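PDB 4Q48: DNA helicase RecQ from Deinococcus radiodurans, which probably couples ATP hydrolysis to the unwinding of duplex DNA, translocating in the 3'-5' direction during DNA repair and recombination. Local coordinates for residues A[421-433]-A[482-494]. Sequence-based numbering, arbitrary orientation.
Sequences LSATIRTGNRFGA and YLSADDHFGLRAT
Asn429, whose own N-H closes the Schellman motif at the end of helix 414-426 (Gly428 is the C-prime residue), reaches across to Arg492 and Ala493. Its CB lies 3.7 Å from Arg492 CA; CG then turns beside the backbone N (chi1 -60°), bringing OD1 up to the strand. There OD1 takes the N-H of Ala493 in a nearly straight bond, 2.7 Å from OD1 to N, with the donor tilted 31° from the carbonyl plane. OD1 also sits against Ala493 CB, which also packs on Ile425 CG1 at 3.7 Å. With an alanine here, the Ala493 N-H would probably lose this acceptor, and strand 492-493 one of its ties to the turn after the helix. Farther along, Leu491 N donates to Phe431 O (2.9 Å), while Leu491 O receives a weak bond from Thr424 OG1. Leu491 CD1 lies 4.0 Å from Ala433 CB, and Leu436 of helix 433-441 covers the same leucine. Near the hairpin's start, Leu421 CD2 meets Leu483 CD2 at 3.8 Å. Within the winged-helix RQC domain, the contact joins a helix and its following turn to beta hairpin 483-493. Ala493 N and Leu491 N, flanking the Arg492 N-H that pairs with Ser484, thus find acceptors after the helix, and the leucines add aliphatic packing.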
ATOM      1  N   LEU A 421     -10.120 -19.468  17.091  1.00 29.25           N
ATOM      2  CA  LEU A 421     -10.931 -19.249  15.893  1.00 30.50           C
ATOM      3  C   LEU A 421     -12.295 -19.977  15.998  1.00 34.03           C
ATOM      4  O   LEU A 421     -13.325 -19.441  15.574  1.00 28.98           O
ATOM      5  CB  LEU A 421     -10.175 -19.688  14.637  1.00 23.55           C
ATOM      6  CG  LEU A 421      -8.910 -18.894  14.254  1.00 27.23           C
ATOM      7  CD1 LEU A 421      -8.175 -19.592  13.141  1.00 28.22           C
ATOM      8  CD2 LEU A 421      -9.119 -17.421  13.882  1.00 24.31           C
ATOM      9  N   SER A 422     -12.329 -21.179  16.568  1.00 31.80           N
ATOM     10  CA  SER A 422     -13.620 -21.841  16.654  1.00 35.15           C
ATOM     11  C   SER A 422     -14.498 -21.099  17.643  1.00 37.67           C
ATOM     12  O   SER A 422     -15.694 -20.879  17.386  1.00 37.77           O
ATOM     13  CB  SER A 422     -13.482 -23.301  17.032  1.00 29.93           C
ATOM     14  OG  SER A 422     -12.753 -23.961  16.014  1.00 42.36           O
ATOM     15  N   ALA A 423     -13.878 -20.656  18.733  1.00 35.13           N
ATOM     16  CA  ALA A 423     -14.591 -20.023  19.822  1.00 31.74           C
ATOM     17  C   ALA A 423     -15.366 -18.822  19.301  1.00 35.29           C
ATOM     18  O   ALA A 423     -16.552 -18.635  19.596  1.00 35.14           O
ATOM     19  CB  ALA A 423     -13.614 -19.597  20.897  1.00 26.55           C
ATOM     20  N   THR A 424     -14.703 -18.030  18.477  1.00 35.03           N
ATOM     21  CA  THR A 424     -15.333 -16.841  17.983  1.00 34.09           C
ATOM     22  C   THR A 424     -16.406 -17.233  16.971  1.00 35.34           C
ATOM     23  O   THR A 424     -17.428 -16.540  16.850  1.00 36.83           O
ATOM     24  CB  THR A 424     -14.286 -15.863  17.388  1.00 33.25           C
ATOM     25  OG1 THR A 424     -14.929 -14.874  16.594  1.00 39.46           O
ATOM     26  CG2 THR A 424     -13.345 -16.561  16.508  1.00 38.14           C
ATOM     27  N   ILE A 425     -16.240 -18.383  16.322  1.00 35.14           N
ATOM     28  CA  ILE A 425     -17.237 -18.823  15.331  1.00 38.47           C
ATOM     29  C   ILE A 425     -18.501 -19.386  15.989  1.00 34.16           C
ATOM     30  O   ILE A 425     -19.602 -18.970  15.650  1.00 30.48           O
ATOM     31  CB  ILE A 425     -16.652 -19.869  14.330  1.00 35.79           C
ATOM     32  CG1 ILE A 425     -15.599 -19.187  13.453  1.00 32.03           C
ATOM     33  CG2 ILE A 425     -17.760 -20.470  13.424  1.00 27.43           C
ATOM     34  CD1 ILE A 425     -14.950 -20.089  12.448  1.00 26.15           C
ATOM     35  N   ARG A 426     -18.369 -20.280  16.956  1.00 31.79           N
ATOM     36  CA  ARG A 426     -19.580 -20.818  17.535  1.00 34.30           C
ATOM     37  C   ARG A 426     -20.318 -19.765  18.372  1.00 38.20           C
ATOM     38  O   ARG A 426     -21.392 -20.040  18.878  1.00 46.86           O
ATOM     39  CB  ARG A 426     -19.332 -22.069  18.376  1.00 36.63           C
ATOM     40  CG  ARG A 426     -18.317 -23.038  17.829  1.00 39.72           C
ATOM     41  CD  ARG A 426     -18.901 -24.010  16.780  1.00 42.27           C
ATOM     42  NE  ARG A 426     -20.362 -24.017  16.744  1.00 53.52           N
ATOM     43  CZ  ARG A 426     -21.079 -24.532  15.738  1.00 56.13           C
ATOM     44  NH1 ARG A 426     -20.450 -25.080  14.688  1.00 50.69           N
ATOM     45  NH2 ARG A 426     -22.421 -24.477  15.767  1.00 40.89           N
ATOM     46  N   THR A 427     -19.746 -18.580  18.547  1.00 35.80           N
ATOM     47  CA  THR A 427     -20.446 -17.494  19.223  1.00 31.54           C
ATOM     48  C   THR A 427     -20.863 -16.391  18.248  1.00 31.66           C
ATOM     49  O   THR A 427     -21.290 -15.328  18.659  1.00 38.24           O
ATOM     50  CB  THR A 427     -19.576 -16.866  20.347  1.00 38.44           C
ATOM     51  OG1 THR A 427     -18.371 -16.302  19.788  1.00 42.45           O
ATOM     52  CG2 THR A 427     -19.218 -17.900  21.401  1.00 32.26           C
ATOM     53  N   GLY A 428     -20.692 -16.596  16.957  1.00 28.83           N
ATOM     54  CA  GLY A 428     -21.254 -15.649  16.011  1.00 29.43           C
ATOM     55  C   GLY A 428     -20.455 -14.379  15.725  1.00 38.62           C
ATOM     56  O   GLY A 428     -21.056 -13.364  15.369  1.00 37.54           O
ATOM     57  N   ASN A 429     -19.120 -14.419  15.852  1.00 36.77           N
ATOM     58  CA  ASN A 429     -18.277 -13.357  15.317  1.00 31.92           C
ATOM     59  C   ASN A 429     -18.646 -11.951  15.751  1.00 36.46           C
ATOM     60  O   ASN A 429     -18.731 -11.040  14.928  1.00 36.11           O
ATOM     61  CB  ASN A 429     -18.315 -13.417  13.808  1.00 32.71           C
ATOM     62  CG  ASN A 429     -17.823 -14.719  13.286  1.00 36.21           C
ATOM     63  OD1 ASN A 429     -16.631 -14.974  13.320  1.00 39.10           O
ATOM     64  ND2 ASN A 429     -18.732 -15.573  12.809  1.00 38.48           N
ATOM     65  N   ARG A 430     -18.860 -11.775  17.051  1.00 44.20           N
ATOM     66  CA  ARG A 430     -19.430 -10.531  17.545  1.00 42.89           C
ATOM     67  C   ARG A 430     -18.975 -10.159  18.941  1.00 43.86           C
ATOM     68  O   ARG A 430     -19.080  -9.001  19.341  1.00 53.60           O
ATOM     69  CB  ARG A 430     -20.940 -10.657  17.525  1.00 43.30           C
ATOM     70  CG  ARG A 430     -21.399 -11.778  18.430  1.00 47.93           C
ATOM     71  CD  ARG A 430     -22.821 -12.145  18.127  1.00 53.12           C
ATOM     72  NE  ARG A 430     -23.698 -10.985  18.166  1.00 56.20           N
ATOM     73  CZ  ARG A 430     -24.888 -10.970  17.596  1.00 60.81           C
ATOM     74  NH1 ARG A 430     -25.293 -12.039  16.909  1.00 60.29           N
ATOM     75  NH2 ARG A 430     -25.642  -9.882  17.671  1.00 65.53           N
ATOM     76  N   PHE A 431     -18.450 -11.120  19.684  1.00 45.50           N
ATOM     77  CA  PHE A 431     -18.017 -10.828  21.046  1.00 49.79           C
ATOM     78  C   PHE A 431     -16.572 -10.354  21.023  1.00 52.50           C
ATOM     79  O   PHE A 431     -15.886 -10.503  19.996  1.00 46.85           O
ATOM     80  CB  PHE A 431     -18.204 -12.040  21.961  1.00 46.73           C
ATOM     81  CG  PHE A 431     -19.653 -12.360  22.218  1.00 55.53           C
ATOM     82  CD1 PHE A 431     -20.355 -11.708  23.219  1.00 56.06           C
ATOM     83  CD2 PHE A 431     -20.325 -13.290  21.438  1.00 53.98           C
ATOM     84  CE1 PHE A 431     -21.701 -11.982  23.442  1.00 56.27           C
ATOM     85  CE2 PHE A 431     -21.662 -13.567  21.664  1.00 53.60           C
ATOM     86  CZ  PHE A 431     -22.350 -12.916  22.670  1.00 52.86           C
ATOM     87  N   GLY A 432     -16.156  -9.708  22.118  1.00 53.19           N
ATOM     88  CA  GLY A 432     -14.857  -9.060  22.221  1.00 35.15           C
ATOM     89  C   GLY A 432     -13.821  -9.986  22.796  1.00 41.45           C
ATOM     90  O   GLY A 432     -14.151 -11.024  23.373  1.00 41.68           O
ATOM     91  N   ALA A 433     -12.564  -9.590  22.660  1.00 45.12           N
ATOM     92  CA  ALA A 433     -11.438 -10.415  23.084  1.00 43.36           C
ATOM     93  C   ALA A 433     -11.588 -10.941  24.515  1.00 43.84           C
ATOM     94  O   ALA A 433     -11.299 -12.113  24.797  1.00 37.85           O
ATOM     95  CB  ALA A 433     -10.148  -9.626  22.944  1.00 39.97           C
ATOM     96  N   TYR A 482      -6.313 -13.115  10.652  1.00 34.86           N
ATOM     97  CA  TYR A 482      -7.141 -14.291  10.852  1.00 29.48           C
ATOM     98  C   TYR A 482      -8.401 -13.866  11.559  1.00 31.42           C
ATOM     99  O   TYR A 482      -9.447 -14.489  11.398  1.00 34.48           O
ATOM    100  CB  TYR A 482      -6.425 -15.348  11.650  1.00 30.63           C
ATOM    101  CG  TYR A 482      -5.292 -15.983  10.904  1.00 39.51           C
ATOM    102  CD1 TYR A 482      -5.526 -16.964   9.950  1.00 35.23           C
ATOM    103  CD2 TYR A 482      -3.980 -15.581  11.124  1.00 39.17           C
ATOM    104  CE1 TYR A 482      -4.481 -17.532   9.267  1.00 36.49           C
ATOM    105  CE2 TYR A 482      -2.954 -16.142  10.442  1.00 33.01           C
ATOM    106  CZ  TYR A 482      -3.205 -17.111   9.524  1.00 34.25           C
ATOM    107  OH  TYR A 482      -2.152 -17.665   8.851  1.00 55.11           O
ATOM    108  N   LEU A 483      -8.313 -12.783  12.319  1.00 32.37           N
ATOM    109  CA  LEU A 483      -9.512 -12.161  12.865  1.00 35.56           C
ATOM    110  C   LEU A 483      -9.582 -10.738  12.390  1.00 35.65           C
ATOM    111  O   LEU A 483      -8.569 -10.107  12.124  1.00 34.63           O
ATOM    112  CB  LEU A 483      -9.538 -12.181  14.378  1.00 32.62           C
ATOM    113  CG  LEU A 483      -9.608 -13.547  15.003  1.00 27.16           C
ATOM    114  CD1 LEU A 483      -9.412 -13.361  16.480  1.00 28.47           C
ATOM    115  CD2 LEU A 483     -10.917 -14.167  14.689  1.00 31.36           C
ATOM    116  N   SER A 484     -10.797 -10.222  12.327  1.00 43.18           N
ATOM    117  CA  SER A 484     -11.019  -8.856  11.898  1.00 43.32           C
ATOM    118  C   SER A 484     -11.765  -8.216  13.044  1.00 47.86           C
ATOM    119  O   SER A 484     -12.672  -8.829  13.633  1.00 46.85           O
ATOM    120  CB  SER A 484     -11.819  -8.804  10.604  1.00 38.39           C
ATOM    121  OG  SER A 484     -11.726  -7.528  10.028  1.00 52.96           O
ATOM    122  N   ALA A 485     -11.346  -7.015  13.419  1.00 49.24           N
ATOM    123  CA  ALA A 485     -11.913  -6.415  14.615  1.00 51.82           C
ATOM    124  C   ALA A 485     -13.062  -5.498  14.311  1.00 60.18           C
ATOM    125  O   ALA A 485     -14.184  -5.796  14.654  1.00 63.36           O
ATOM    126  CB  ALA A 485     -10.864  -5.662  15.395  1.00 52.44           C
ATOM    127  N   ASP A 486     -12.785  -4.420  13.597  1.00 63.93           N
ATOM    128  CA  ASP A 486     -13.525  -3.166  13.769  1.00 72.50           C
ATOM    129  C   ASP A 486     -15.070  -3.179  13.683  1.00 78.03           C
ATOM    130  O   ASP A 486     -15.707  -2.137  13.481  1.00 89.18           O
ATOM    131  CB  ASP A 486     -12.909  -2.143  12.809  1.00 85.73           C
ATOM    132  CG  ASP A 486     -11.434  -1.834  13.167  1.00 87.14           C
ATOM    133  OD1 ASP A 486     -11.191  -1.216  14.246  1.00 82.56           O
ATOM    134  OD2 ASP A 486     -10.530  -2.256  12.396  1.00 84.45           O
ATOM    135  N   ASP A 487     -15.660  -4.357  13.876  1.00 69.24           N
ATOM    136  CA  ASP A 487     -16.793  -4.465  14.772  1.00 62.36           C
ATOM    137  C   ASP A 487     -16.248  -3.816  16.040  1.00 71.35           C
ATOM    138  O   ASP A 487     -15.057  -3.913  16.341  1.00 71.92           O
ATOM    139  CB  ASP A 487     -17.206  -5.910  15.004  1.00 63.73           C
ATOM    140  CG  ASP A 487     -18.473  -6.028  15.819  1.00 71.87           C
ATOM    141  OD1 ASP A 487     -18.629  -5.244  16.771  1.00 68.61           O
ATOM    142  OD2 ASP A 487     -19.308  -6.912  15.524  1.00 75.79           O
ATOM    143  N   HIS A 488     -17.079  -3.139  16.809  1.00 75.77           N
ATOM    144  CA  HIS A 488     -16.498  -2.400  17.923  1.00 71.69           C
ATOM    145  C   HIS A 488     -16.118  -3.268  19.123  1.00 61.24           C
ATOM    146  O   HIS A 488     -16.851  -3.474  20.105  1.00 51.73           O
ATOM    147  CB  HIS A 488     -17.376  -1.216  18.191  1.00 58.72           C
ATOM    148  CG  HIS A 488     -17.351  -0.296  17.013  1.00 77.66           C
ATOM    149  ND1 HIS A 488     -16.289  -0.301  16.131  1.00 72.68           N
ATOM    150  CD2 HIS A 488     -18.256   0.575  16.508  1.00 92.24           C
ATOM    151  CE1 HIS A 488     -16.521   0.557  15.154  1.00 80.89           C
ATOM    152  NE2 HIS A 488     -17.707   1.103  15.360  1.00 99.64           N
ATOM    153  N   PHE A 489     -14.914  -3.800  18.891  1.00 47.80           N
ATOM    154  CA  PHE A 489     -14.136  -4.728  19.691  1.00 55.96           C
ATOM    155  C   PHE A 489     -14.625  -6.155  19.585  1.00 50.59           C
ATOM    156  O   PHE A 489     -14.015  -7.057  20.160  1.00 46.82           O
ATOM    157  CB  PHE A 489     -14.145  -4.260  21.154  1.00 53.07           C
ATOM    158  CG  PHE A 489     -13.688  -2.856  21.302  1.00 48.38           C
ATOM    159  CD1 PHE A 489     -12.537  -2.426  20.645  1.00 44.95           C
ATOM    160  CD2 PHE A 489     -14.447  -1.937  21.998  1.00 46.86           C
ATOM    161  CE1 PHE A 489     -12.125  -1.128  20.721  1.00 35.60           C
ATOM    162  CE2 PHE A 489     -14.026  -0.625  22.083  1.00 46.80           C
ATOM    163  CZ  PHE A 489     -12.862  -0.226  21.437  1.00 39.83           C
ATOM    164  N   GLY A 490     -15.622  -6.380  18.738  1.00 54.35           N
ATOM    165  CA  GLY A 490     -16.035  -7.739  18.432  1.00 53.92           C
ATOM    166  C   GLY A 490     -15.180  -8.321  17.329  1.00 51.31           C
ATOM    167  O   GLY A 490     -14.852  -7.650  16.352  1.00 51.41           O
ATOM    168  N   LEU A 491     -14.825  -9.586  17.470  1.00 44.81           N
ATOM    169  CA  LEU A 491     -13.882 -10.187  16.537  1.00 43.46           C
ATOM    170  C   LEU A 491     -14.603 -11.186  15.629  1.00 40.97           C
ATOM    171  O   LEU A 491     -15.304 -12.072  16.123  1.00 37.50           O
ATOM    172  CB  LEU A 491     -12.743 -10.854  17.314  1.00 37.28           C
ATOM    173  CG  LEU A 491     -12.006  -9.860  18.210  1.00 37.69           C
ATOM    174  CD1 LEU A 491     -11.037 -10.546  19.130  1.00 34.87           C
ATOM    175  CD2 LEU A 491     -11.262  -8.889  17.327  1.00 44.05           C
ATOM    176  N   ARG A 492     -14.429 -11.009  14.319  1.00 40.33           N
ATOM    177  CA  ARG A 492     -15.038 -11.828  13.275  1.00 35.54           C
ATOM    178  C   ARG A 492     -13.973 -12.732  12.671  1.00 40.88           C
ATOM    179  O   ARG A 492     -12.896 -12.244  12.275  1.00 39.91           O
ATOM    180  CB  ARG A 492     -15.604 -10.951  12.154  1.00 40.31           C
ATOM    181  CG  ARG A 492     -16.607  -9.873  12.558  1.00 60.33           C
ATOM    182  CD  ARG A 492     -17.062  -9.055  11.317  1.00 81.55           C
ATOM    183  NE  ARG A 492     -18.245  -8.209  11.542  1.00 81.71           N
ATOM    184  CZ  ARG A 492     -19.505  -8.635  11.475  1.00 78.06           C
ATOM    185  NH1 ARG A 492     -19.772  -9.905  11.172  1.00 71.98           N
ATOM    186  NH2 ARG A 492     -20.501  -7.782  11.693  1.00 82.26           N
ATOM    187  N   ALA A 493     -14.272 -14.017  12.506  1.00 37.38           N
ATOM    188  CA  ALA A 493     -13.366 -14.876  11.735  1.00 32.56           C
ATOM    189  C   ALA A 493     -13.399 -14.479  10.284  1.00 26.38           C
ATOM    190  O   ALA A 493     -14.442 -14.460   9.679  1.00 31.08           O
ATOM    191  CB  ALA A 493     -13.741 -16.346  11.878  1.00 32.75           C
ATOM    192  N   THR A 494     -12.257 -14.115   9.732  1.00 30.61           N
ATOM    193  CA  THR A 494     -12.176 -13.773   8.311  1.00 31.53           C
ATOM    194  C   THR A 494     -12.080 -15.028   7.431  1.00 34.67           C
ATOM    195  O   THR A 494     -11.963 -16.146   7.940  1.00 30.12           O
ATOM    196  CB  THR A 494     -10.972 -12.905   8.002  1.00 31.88           C
ATOM    197  OG1 THR A 494      -9.804 -13.737   7.994  1.00 34.60           O
ATOM    198  CG2 THR A 494     -10.822 -11.778   9.018  1.00 29.47           C
TER